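Local coordinates for uncharacterized CBS domain-containing protein (PDB 2P3H) that is of unknown function, its CorC_HlyC (transporter-associated) domain belonging to a putative membrane transport protein or hemolysin and possibly binding flavin adenine dinucleotide, at residues A[56-61]-A[80-85]; A[14-19]-A[94-99]; A[31-36]-A[61-66]. All blocks are in the same frame, centred on the assembly; numbering follows the deposited sequence.

In the fold
All three contacts belong to the transporter-associated domain, a five-stranded antiparallel sheet with helices 22-29 and 41-49 packed on it. Contact 1 pairs the edge strand 58-62 with strand 80-89, and contact 2 pairs strand 13-17 with strand 92-100; their centres lie about 10 Å apart. They meet where strands 80-89 and 92-100 run side by side, with Arg82 O 2.7 Å from Ala99 N. Contact 3 shares Ile61 with contact 1, where the loop after helix 22-29 closes over the end of strand 58-62. Contacts 2 and 3 do not touch, their centres about 17 Å apart on opposite sides of the chain's centre. A 1,2-ethanediol, probably from the crystallisation liquor, sits about 4 Å from the Trp14 side chain.

Contact 1: A[56-61]-A[80-85]; sequences GDVIEI and ILRITV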
loop_
_atom_site.group_PDB
_atom_site.type_symbol
_atom_site.label_atom_id
_atom_site.label_comp_id
_atom_site.label_asym_id
_atom_site.label_seq_id
_atom_site.Cartn_x
_atom_site.Cartn_y
_atom_site.Cartn_z
ATOM N N GLY A 56 1.565 7.415 12.825
ATOM C CA GLY A 56 2.360 6.366 13.418
ATOM C C GLY A 56 1.821 4.959 13.240
ATOM O O GLY A 56 2.557 3.998 13.437
ATOM N N ASP A 57 0.542 4.817 12.890
ATOM C CA ASP A 57 -0.034 3.477 12.638
ATOM C C ASP A 57 0.695 2.784 11.490
ATOM O O ASP A 57 1.030 3.421 10.501
ATOM C CB ASP A 57 -1.535 3.565 12.281
ATOM C CG ASP A 57 -2.418 3.824 13.495
ATOM O OD1 ASP A 57 -1.880 3.910 14.631
ATOM O OD2 ASP A 57 -3.650 3.924 13.313
ATOM N N VAL A 58 0.941 1.489 11.632
ATOM C CA VAL A 58 1.605 0.714 10.580
ATOM C C VAL A 58 0.651 -0.373 10.138
ATOM O O VAL A 58 0.106 -1.120 10.950
ATOM C CB VAL A 58 2.915 0.073 11.070
ATOM C CG1 VAL A 58 3.556 -0.794 9.955
ATOM C CG2 VAL A 58 3.877 1.157 11.570
ATOM N N ILE A 59 0.425 -0.446 8.836
ATOM C CA ILE A 59 -0.533 -1.406 8.327
ATOM C C ILE A 59 0.225 -2.204 7.282
ATOM O O ILE A 59 0.856 -1.629 6.423
ATOM C CB ILE A 59 -1.738 -0.709 7.660
ATOM C CG1 ILE A 59 -2.562 0.053 8.708
ATOM C CG2 ILE A 59 -2.639 -1.712 6.947
ATOM C CD1 ILE A 59 -2.178 1.501 8.795
ATOM N N GLU A 60 0.150 -3.519 7.370
ATOM C CA GLU A 60 0.822 -4.361 6.389
ATOM C C GLU A 60 -0.193 -5.091 5.495
ATOM O O GLU A 60 -1.089 -5.750 5.978
ATOM C CB GLU A 60 1.822 -5.305 7.084
ATOM C CG GLU A 60 3.025 -4.477 7.704
ATOM C CD GLU A 60 4.106 -5.302 8.405
ATOM O OE1 GLU A 60 4.021 -6.578 8.410
ATOM O OE2 GLU A 60 5.062 -4.656 8.960
ATOM N N ILE A 61 -0.057 -4.934 4.183
ATOM C CA ILE A 61 -1.013 -5.498 3.215
ATOM C C ILE A 61 -0.276 -6.454 2.252
ATOM O O ILE A 61 0.720 -6.072 1.605
ATOM C CB ILE A 61 -1.727 -4.359 2.401
ATOM C CG1 ILE A 61 -2.385 -3.388 3.411
ATOM C CG2 ILE A 61 -2.717 -4.933 1.348
ATOM C CD1 ILE A 61 -3.363 -2.399 2.887
ATOM N N ILE A 80 4.884 -8.382 0.974
ATOM C CA ILE A 80 4.104 -7.502 1.875
ATOM C C ILE A 80 4.476 -6.051 1.636
ATOM O O ILE A 80 5.664 -5.735 1.559
ATOM C CB ILE A 80 4.369 -7.835 3.364
ATOM C CG1 ILE A 80 4.028 -9.299 3.657
ATOM C CG2 ILE A 80 3.550 -6.908 4.307
ATOM C CD1 ILE A 80 2.564 -9.636 3.419
ATOM N N LEU A 81 3.460 -5.198 1.537
ATOM C CA LEU A 81 3.641 -3.752 1.515
ATOM C C LEU A 81 3.376 -3.216 2.928
ATOM O O LEU A 81 2.265 -3.340 3.453
ATOM C CB LEU A 81 2.686 -3.125 0.486
ATOM C CG LEU A 81 2.782 -1.591 0.328
ATOM C CD1 LEU A 81 4.141 -1.228 -0.296
ATOM C CD2 LEU A 81 1.654 -1.088 -0.555
ATOM N N ARG A 82 4.401 -2.636 3.551
ATOM C CA ARG A 82 4.196 -1.959 4.834
ATOM C C ARG A 82 3.898 -0.487 4.589
ATOM O O ARG A 82 4.650 0.188 3.840
ATOM C CB ARG A 82 5.442 -2.098 5.701
ATOM C CG ARG A 82 5.344 -1.313 7.018
ATOM C CD ARG A 82 6.700 -1.384 7.760
ATOM N NE ARG A 82 6.884 -2.714 8.321
ATOM C CZ ARG A 82 8.060 -3.243 8.671
ATOM N NH1 ARG A 82 9.194 -2.544 8.496
ATOM N NH2 ARG A 82 8.108 -4.482 9.182
ATOM N N ILE A 83 2.789 -0.001 5.163
ATOM C CA ILE A 83 2.375 1.394 5.040
ATOM C C ILE A 83 2.340 2.002 6.441
ATOM O O ILE A 83 1.726 1.445 7.350
ATOM C CB ILE A 83 0.987 1.531 4.365
ATOM C CG1 ILE A 83 1.007 0.786 3.029
ATOM C CG2 ILE A 83 0.565 3.016 4.211
ATOM C CD1 ILE A 83 -0.179 -0.086 2.798
ATOM N N THR A 84 3.033 3.121 6.598
ATOM C CA THR A 84 3.058 3.857 7.862
ATOM C C THR A 84 2.420 5.213 7.627
ATOM O O THR A 84 2.797 5.940 6.693
ATOM C CB THR A 84 4.506 4.060 8.368
ATOM O OG1 THR A 84 5.192 2.808 8.416
ATOM C CG2 THR A 84 4.496 4.718 9.759
ATOM N N VAL A 85 1.439 5.555 8.471
ATOM C CA VAL A 85 0.729 6.816 8.352
ATOM C C VAL A 85 1.636 7.890 8.946
ATOM O O VAL A 85 1.946 7.837 10.144
ATOM C CB VAL A 85 -0.599 6.772 9.118
ATOM C CG1 VAL A 85 -1.275 8.133 9.020
ATOM C CG2 VAL A 85 -1.500 5.620 8.584
#
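Ile61 and Ile83 meet on the packed face of this antiparallel strand pair, their CD1 atoms 3.9 Å apart. Farther along the same face, Ile59 CD1 reaches Val85 CG2 at 4.2 Å. These buried branches lie above a regular backbone ladder: Ile59 with Ile83 and Ile61 with Leu81 are hydrogen-bonded pairs, each joined by two nearly straight bonds. Gly56 N to Val85 O, at 2.7 Å, extends the pairing past the strand proper.

The other face is looser and polar. Glu60 and Arg82 run side by side, and the guanidinium offers NE and NH2 to a single oxygen, OE2 of Glu60, with NE at 2.7 Å. That oxygen lies in the guanidinium plane, yet both nitrogens come from the same face of the carboxylate, whose plane is turned by 32°. The turn at Arg82 chi3 (-73°) swings NE toward Glu60, while Arg82 CG rests 3.5 Å from Val58 CG1. Val58 is exposed, with CG2 beside the Thr84 hydroxyl.

On the buried face, helix 41-49 lays Leu44, Leu45 and His48 against the isoleucines; strand 58-62 is an edge of the five-stranded antiparallel sheet, and strand 92-100 flanks strand 80-89 on its other side, adding Leu96 and Leu98.

Contact 2: A[14-19]-A[94-99]; sequences WLIDGD and VKLALA
Trp14 and Leu98, like Ile16 and Leu96, form hydrogen-bonded pairs of an antiparallel ladder, each with a bond in both directions. The shortest runs from Leu98 N to Trp14 O, 2.8 Å. Between them Leu15 faces Ala97 in a non-hydrogen-bonded pair, its CA-H directed at Leu96 O. The ladder frays at Gly18, whose N makes a weak bond to Val94 O. On its other side, against strand 80-89, strand 92-100 carries a classic beta bulge, Val94 and Lys95 both facing Glu87.

The main apolar contacts lie on the buried face. Ile16 CD1 fits against both methyls of Leu98, 3.7 Å from Leu98 CD1, and the two side chains cross at about a right angle. Ile16 CG1 stands between the backbone N and carbonyl carbon (chi1 75°), a position that brings it over Leu98 CD1 and near Leu96 CB. Trp14 sends CE3 of its six-membered ring to Leu98 CB, 3.8 Å away. Val25 of helix 22-29 and Ile41 of helix 41-49 pack onto this layer.

The charged contact is on the other face, shared with Leu15 and Ala97, where Asp17 and Lys95 lie side by side. Lys95 bends at chi2 (-76°), and NZ approaches Asp17 OD1 nearly end-on at 2.8 Å. Asp17 OD2, in turn, is close to the carboxylate of Asp5.

The two faces thus differ in character: hydrocarbon fills the helix-covered side, while on the mixed, partly exposed side the lysine probably offsets some of the negative charge gathered by the two aspartates.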
loop_
_atom_site.group_PDB
_atom_site.type_symbol
_atom_site.label_atom_id
_atom_site.label_comp_id
_atom_site.label_asym_id
_atom_site.label_seq_id
_atom_site.Cartn_x
_atom_site.Cartn_y
_atom_site.Cartn_z
ATOM N N TRP A 14 8.754 4.421 -0.749
ATOM C CA TRP A 14 8.085 5.585 -1.337
ATOM C C TRP A 14 7.430 6.433 -0.249
ATOM O O TRP A 14 7.042 5.941 0.818
ATOM C CB TRP A 14 6.981 5.159 -2.336
ATOM C CG TRP A 14 7.471 4.272 -3.436
ATOM C CD1 TRP A 14 7.832 4.647 -4.715
ATOM C CD2 TRP A 14 7.643 2.849 -3.364
ATOM N NE1 TRP A 14 8.238 3.522 -5.418
ATOM C CE2 TRP A 14 8.116 2.418 -4.605
ATOM C CE3 TRP A 14 7.442 1.896 -2.345
ATOM C CZ2 TRP A 14 8.404 1.071 -4.864
ATOM C CZ3 TRP A 14 7.718 0.558 -2.620
ATOM C CH2 TRP A 14 8.185 0.166 -3.866
ATOM N N LEU A 15 7.332 7.728 -0.530
ATOM C CA LEU A 15 6.487 8.636 0.227
ATOM C C LEU A 15 5.386 8.987 -0.746
ATOM O O LEU A 15 5.683 9.421 -1.872
ATOM C CB LEU A 15 7.274 9.925 0.576
ATOM C CG LEU A 15 6.412 10.995 1.302
ATOM C CD1 LEU A 15 5.897 10.517 2.654
ATOM C CD2 LEU A 15 7.208 12.316 1.448
ATOM N N ILE A 16 4.126 8.805 -0.345
ATOM C CA ILE A 16 3.011 9.104 -1.253
ATOM C C ILE A 16 1.919 9.895 -0.553
ATOM O O ILE A 16 1.810 9.876 0.678
ATOM C CB ILE A 16 2.412 7.823 -1.924
ATOM C CG1 ILE A 16 1.550 7.030 -0.925
ATOM C CG2 ILE A 16 3.540 6.914 -2.498
ATOM C CD1 ILE A 16 0.819 5.813 -1.562
ATOM N N ASP A 17 1.108 10.590 -1.344
ATOM C CA ASP A 17 -0.073 11.286 -0.831
ATOM C C ASP A 17 -1.180 10.328 -0.405
ATOM O O ASP A 17 -1.305 9.214 -0.926
ATOM C CB ASP A 17 -0.611 12.244 -1.887
ATOM C CG ASP A 17 0.322 13.403 -2.136
ATOM O OD1 ASP A 17 1.267 13.587 -1.345
ATOM O OD2 ASP A 17 0.112 14.133 -3.125
ATOM N N GLY A 18 -2.009 10.794 0.517
ATOM C CA GLY A 18 -3.078 9.960 1.066
ATOM C C GLY A 18 -4.159 9.626 0.061
ATOM O O GLY A 18 -4.867 8.626 0.235
ATOM N N ASP A 19 -4.289 10.445 -0.983
ATOM C CA ASP A 19 -5.327 10.256 -1.999
ATOM C C ASP A 19 -4.788 9.672 -3.302
ATOM O O ASP A 19 -5.446 9.708 -4.346
ATOM C CB ASP A 19 -6.071 11.569 -2.250
ATOM C CG ASP A 19 -5.209 12.611 -2.939
ATOM O OD1 ASP A 19 -3.985 12.404 -3.101
ATOM O OD2 ASP A 19 -5.776 13.650 -3.331
ATOM N N VAL A 94 -2.756 12.044 4.912
ATOM C CA VAL A 94 -2.349 12.890 3.793
ATOM C C VAL A 94 -0.926 12.562 3.323
ATOM O O VAL A 94 -0.566 12.920 2.198
ATOM C CB VAL A 94 -2.522 14.395 4.079
ATOM C CG1 VAL A 94 -4.002 14.717 4.291
ATOM C CG2 VAL A 94 -1.662 14.842 5.265
ATOM N N LYS A 95 -0.146 11.877 4.168
ATOM C CA LYS A 95 1.172 11.360 3.759
ATOM C C LYS A 95 1.411 9.976 4.294
ATOM O O LYS A 95 1.179 9.723 5.471
ATOM C CB LYS A 95 2.298 12.284 4.219
ATOM C CG LYS A 95 2.230 13.690 3.651
ATOM C CD LYS A 95 2.676 13.756 2.195
ATOM C CE LYS A 95 2.204 15.065 1.580
ATOM N NZ LYS A 95 2.853 15.253 0.261
ATOM N N LEU A 96 1.915 9.088 3.437
ATOM C CA LEU A 96 2.117 7.678 3.824
ATOM C C LEU A 96 3.510 7.248 3.410
ATOM O O LEU A 96 3.976 7.600 2.330
ATOM C CB LEU A 96 1.104 6.803 3.105
ATOM C CG LEU A 96 -0.353 7.097 3.456
ATOM C CD1 LEU A 96 -1.240 6.347 2.518
ATOM C CD2 LEU A 96 -0.608 6.696 4.908
ATOM N N ALA A 97 4.162 6.476 4.274
ATOM C CA ALA A 97 5.433 5.834 3.903
ATOM C C ALA A 97 5.127 4.418 3.466
ATOM O O ALA A 97 4.411 3.708 4.152
ATOM C CB ALA A 97 6.360 5.821 5.078
ATOM N N LEU A 98 5.657 4.021 2.313
ATOM C CA LEU A 98 5.427 2.652 1.795
ATOM C C LEU A 98 6.753 1.944 1.732
ATOM O O LEU A 98 7.746 2.510 1.276
ATOM C CB LEU A 98 4.855 2.721 0.373
ATOM C CG LEU A 98 3.326 2.718 0.267
ATOM C CD1 LEU A 98 2.646 3.873 1.041
ATOM C CD2 LEU A 98 2.931 2.719 -1.201
ATOM N N ALA A 99 6.785 0.689 2.193
ATOM C CA ALA A 99 8.002 -0.111 2.005
ATOM C C ALA A 99 7.615 -1.489 1.531
ATOM O O ALA A 99 6.765 -2.143 2.152
ATOM C CB ALA A 99 8.801 -0.194 3.311
#

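Contact 3: A[31-36]-A[61-66]; sequences YELPEG and IPLDFE
Leu63 and Leu33 lie side by side at the apolar centre, their CD2 methyls 3.5 Å apart, which is tight for two carbons. Here the loop after helix 22-29 packs on the end of strand 58-62 and the chain beyond it. The other methyl of Leu63, CD1, sits over one face of the Tyr31 ring in a CH-pi contact, 4.0 Å from the centroid and displaced toward the rim, in the one of two tyrosine conformers described here. With CG of Leu63 anti to its carbonyl carbon (chi1 -65°), the forked end reaches both neighbours, one branch to each. Ile61 presents CG2 to Leu33 CD2 and, 3.7 Å away, to CD of Pro34, which also rests against Pro62 O.

Outward from this patch the two chain segments are tied by one direct hydrogen bond, from Asp64 N to Glu32 O at 2.8 Å, practically straight at 179°. Asp64 O lies at the edge of the Tyr31 ring, in its plane; the Tyr31 hydroxyl is hydrogen-bonded to Arg79.

Water takes over at the polar edge. One molecule accepts from Glu32 N and donates to Asp64 O and to Glu66 OE2, the last at 2.7 Å. A second donates to the same Glu66 oxygen and only weakly to Glu32 OE2.

Glu32, Asp64 and Glu66 bring like charges together, so leucine-tyrosine packing and the backbone bond probably hold the junction, with water perhaps easing the approach of Glu66 to Glu32.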
loop_
_atom_site.group_PDB
_atom_site.type_symbol
_atom_site.label_atom_id
_atom_site.label_comp_id
_atom_site.label_asym_id
_atom_site.label_seq_id
_atom_site.Cartn_x
_atom_site.Cartn_y
_atom_site.Cartn_z
ATOM N N TYR A 31 3.408 -4.397 -8.123
ATOM C CA TYR A 31 2.522 -5.465 -7.638
ATOM C C TYR A 31 1.093 -4.928 -7.590
ATOM O O TYR A 31 0.909 -3.763 -7.277
ATOM C CB TYR A 31 2.868 -5.831 -6.192
ATOM C CG TYR A 31 4.102 -6.671 -5.954
ATOM C CD1 TYR A 31 5.342 -6.079 -5.725
ATOM C CD2 TYR A 31 4.011 -8.062 -5.884
ATOM C CE1 TYR A 31 6.485 -6.873 -5.472
ATOM C CE2 TYR A 31 5.133 -8.855 -5.630
ATOM C CZ TYR A 31 6.358 -8.255 -5.425
ATOM O OH TYR A 31 7.445 -9.052 -5.183
ATOM N N GLU A 32 0.103 -5.792 -7.784
ATOM C CA GLU A 32 -1.286 -5.421 -7.537
ATOM C C GLU A 32 -1.670 -5.534 -6.071
ATOM O O GLU A 32 -1.206 -6.408 -5.343
ATOM C CB GLU A 32 -2.218 -6.234 -8.419
ATOM C CG GLU A 32 -1.985 -5.902 -9.890
ATOM C CD GLU A 32 -3.049 -6.424 -10.824
ATOM O OE1 GLU A 32 -4.256 -6.211 -10.556
ATOM O OE2 GLU A 32 -2.665 -7.004 -11.858
ATOM N N LEU A 33 -2.530 -4.610 -5.655
ATOM C CA LEU A 33 -3.089 -4.592 -4.322
ATOM C C LEU A 33 -4.497 -5.185 -4.325
ATOM O O LEU A 33 -5.114 -5.258 -5.381
ATOM C CB LEU A 33 -3.114 -3.143 -3.814
ATOM C CG LEU A 33 -1.745 -2.639 -3.299
ATOM C CD1 LEU A 33 -1.680 -1.104 -3.432
ATOM C CD2 LEU A 33 -1.511 -3.111 -1.884
ATOM N N PRO A 34 -5.003 -5.628 -3.156
ATOM C CA PRO A 34 -6.406 -6.093 -3.091
ATOM C C PRO A 34 -7.407 -5.039 -3.591
ATOM O O PRO A 34 -7.220 -3.860 -3.350
ATOM C CB PRO A 34 -6.626 -6.368 -1.605
ATOM C CG PRO A 34 -5.254 -6.523 -1.012
ATOM C CD PRO A 34 -4.293 -5.775 -1.865
ATOM N N GLU A 35 -8.435 -5.460 -4.326
ATOM C CA GLU A 35 -9.442 -4.536 -4.822
ATOM C C GLU A 35 -10.664 -4.633 -3.949
ATOM O O GLU A 35 -10.914 -5.665 -3.321
ATOM C CB GLU A 35 -9.811 -4.840 -6.281
ATOM C CG GLU A 35 -8.601 -4.801 -7.180
ATOM C CD GLU A 35 -8.908 -4.438 -8.613
ATOM O OE1 GLU A 35 -10.028 -4.725 -9.097
ATOM O OE2 GLU A 35 -8.005 -3.867 -9.264
ATOM N N GLY A 36 -11.424 -3.552 -3.899
ATOM C CA GLY A 36 -12.594 -3.503 -3.041
ATOM C C GLY A 36 -13.379 -2.249 -3.290
ATOM O O GLY A 36 -13.282 -1.644 -4.357
ATOM N N ILE A 61 -0.057 -4.934 4.183
ATOM C CA ILE A 61 -1.013 -5.498 3.215
ATOM C C ILE A 61 -0.276 -6.454 2.252
ATOM O O ILE A 61 0.720 -6.072 1.605
ATOM C CB ILE A 61 -1.727 -4.359 2.401
ATOM C CG1 ILE A 61 -2.385 -3.388 3.411
ATOM C CG2 ILE A 61 -2.717 -4.933 1.348
ATOM C CD1 ILE A 61 -3.363 -2.399 2.887
ATOM N N PRO A 62 -0.773 -7.685 2.141
ATOM C CA PRO A 62 -0.216 -8.643 1.169
ATOM C C PRO A 62 -0.514 -8.213 -0.259
ATOM O O PRO A 62 -1.625 -7.732 -0.546
ATOM C CB PRO A 62 -0.970 -9.946 1.475
ATOM C CG PRO A 62 -1.567 -9.753 2.846
ATOM C CD PRO A 62 -1.863 -8.273 2.946
ATOM N N LEU A 63 0.470 -8.409 -1.121
ATOM C CA LEU A 63 0.401 -8.032 -2.540
ATOM C C LEU A 63 -0.025 -9.274 -3.337
ATOM O O LEU A 63 0.210 -10.410 -2.904
ATOM C CB LEU A 63 1.764 -7.548 -2.992
ATOM C CG LEU A 63 2.109 -6.256 -2.237
ATOM C CD1 LEU A 63 3.549 -5.909 -2.423
ATOM C CD2 LEU A 63 1.190 -5.148 -2.715
ATOM N N ASP A 64 -0.680 -9.062 -4.472
ATOM C CA ASP A 64 -1.137 -10.193 -5.264
ATOM C C ASP A 64 0.057 -10.909 -5.864
ATOM O O ASP A 64 1.019 -10.271 -6.317
ATOM C CB ASP A 64 -2.030 -9.722 -6.419
ATOM C CG ASP A 64 -3.428 -9.317 -5.963
ATOM O OD1 ASP A 64 -3.742 -9.352 -4.736
ATOM O OD2 ASP A 64 -4.217 -8.980 -6.856
ATOM N N PHE A 65 -0.042 -12.226 -5.900
ATOM C CA PHE A 65 0.885 -13.051 -6.663
ATOM C C PHE A 65 0.643 -12.806 -8.152
ATOM O O PHE A 65 -0.428 -12.367 -8.547
ATOM C CB PHE A 65 0.640 -14.517 -6.348
ATOM C CG PHE A 65 1.043 -14.924 -4.953
ATOM C CD1 PHE A 65 2.389 -14.878 -4.555
ATOM C CD2 PHE A 65 0.081 -15.401 -4.061
ATOM C CE1 PHE A 65 2.761 -15.271 -3.258
ATOM C CE2 PHE A 65 0.437 -15.798 -2.767
ATOM C CZ PHE A 65 1.792 -15.732 -2.373
ATOM N N GLU A 66 1.670 -13.077 -8.947
ATOM C CA GLU A 66 1.533 -13.278 -10.377
ATOM C C GLU A 66 1.538 -14.782 -10.636
ATOM O O GLU A 66 2.033 -15.573 -9.798
ATOM C CB GLU A 66 2.704 -12.627 -11.126
ATOM C CG GLU A 66 2.937 -11.160 -10.820
ATOM C CD GLU A 66 1.906 -10.249 -11.436
ATOM O OE1 GLU A 66 1.266 -10.632 -12.450
ATOM O OE2 GLU A 66 1.719 -9.137 -10.892
HETATM O O HOH W 1 0.814 -8.538 -8.368
HETATM O O HOH W 2 0.591 -7.328 -12.356
HETATM O O HOH W 3 -6.223 -7.494 -6.729
#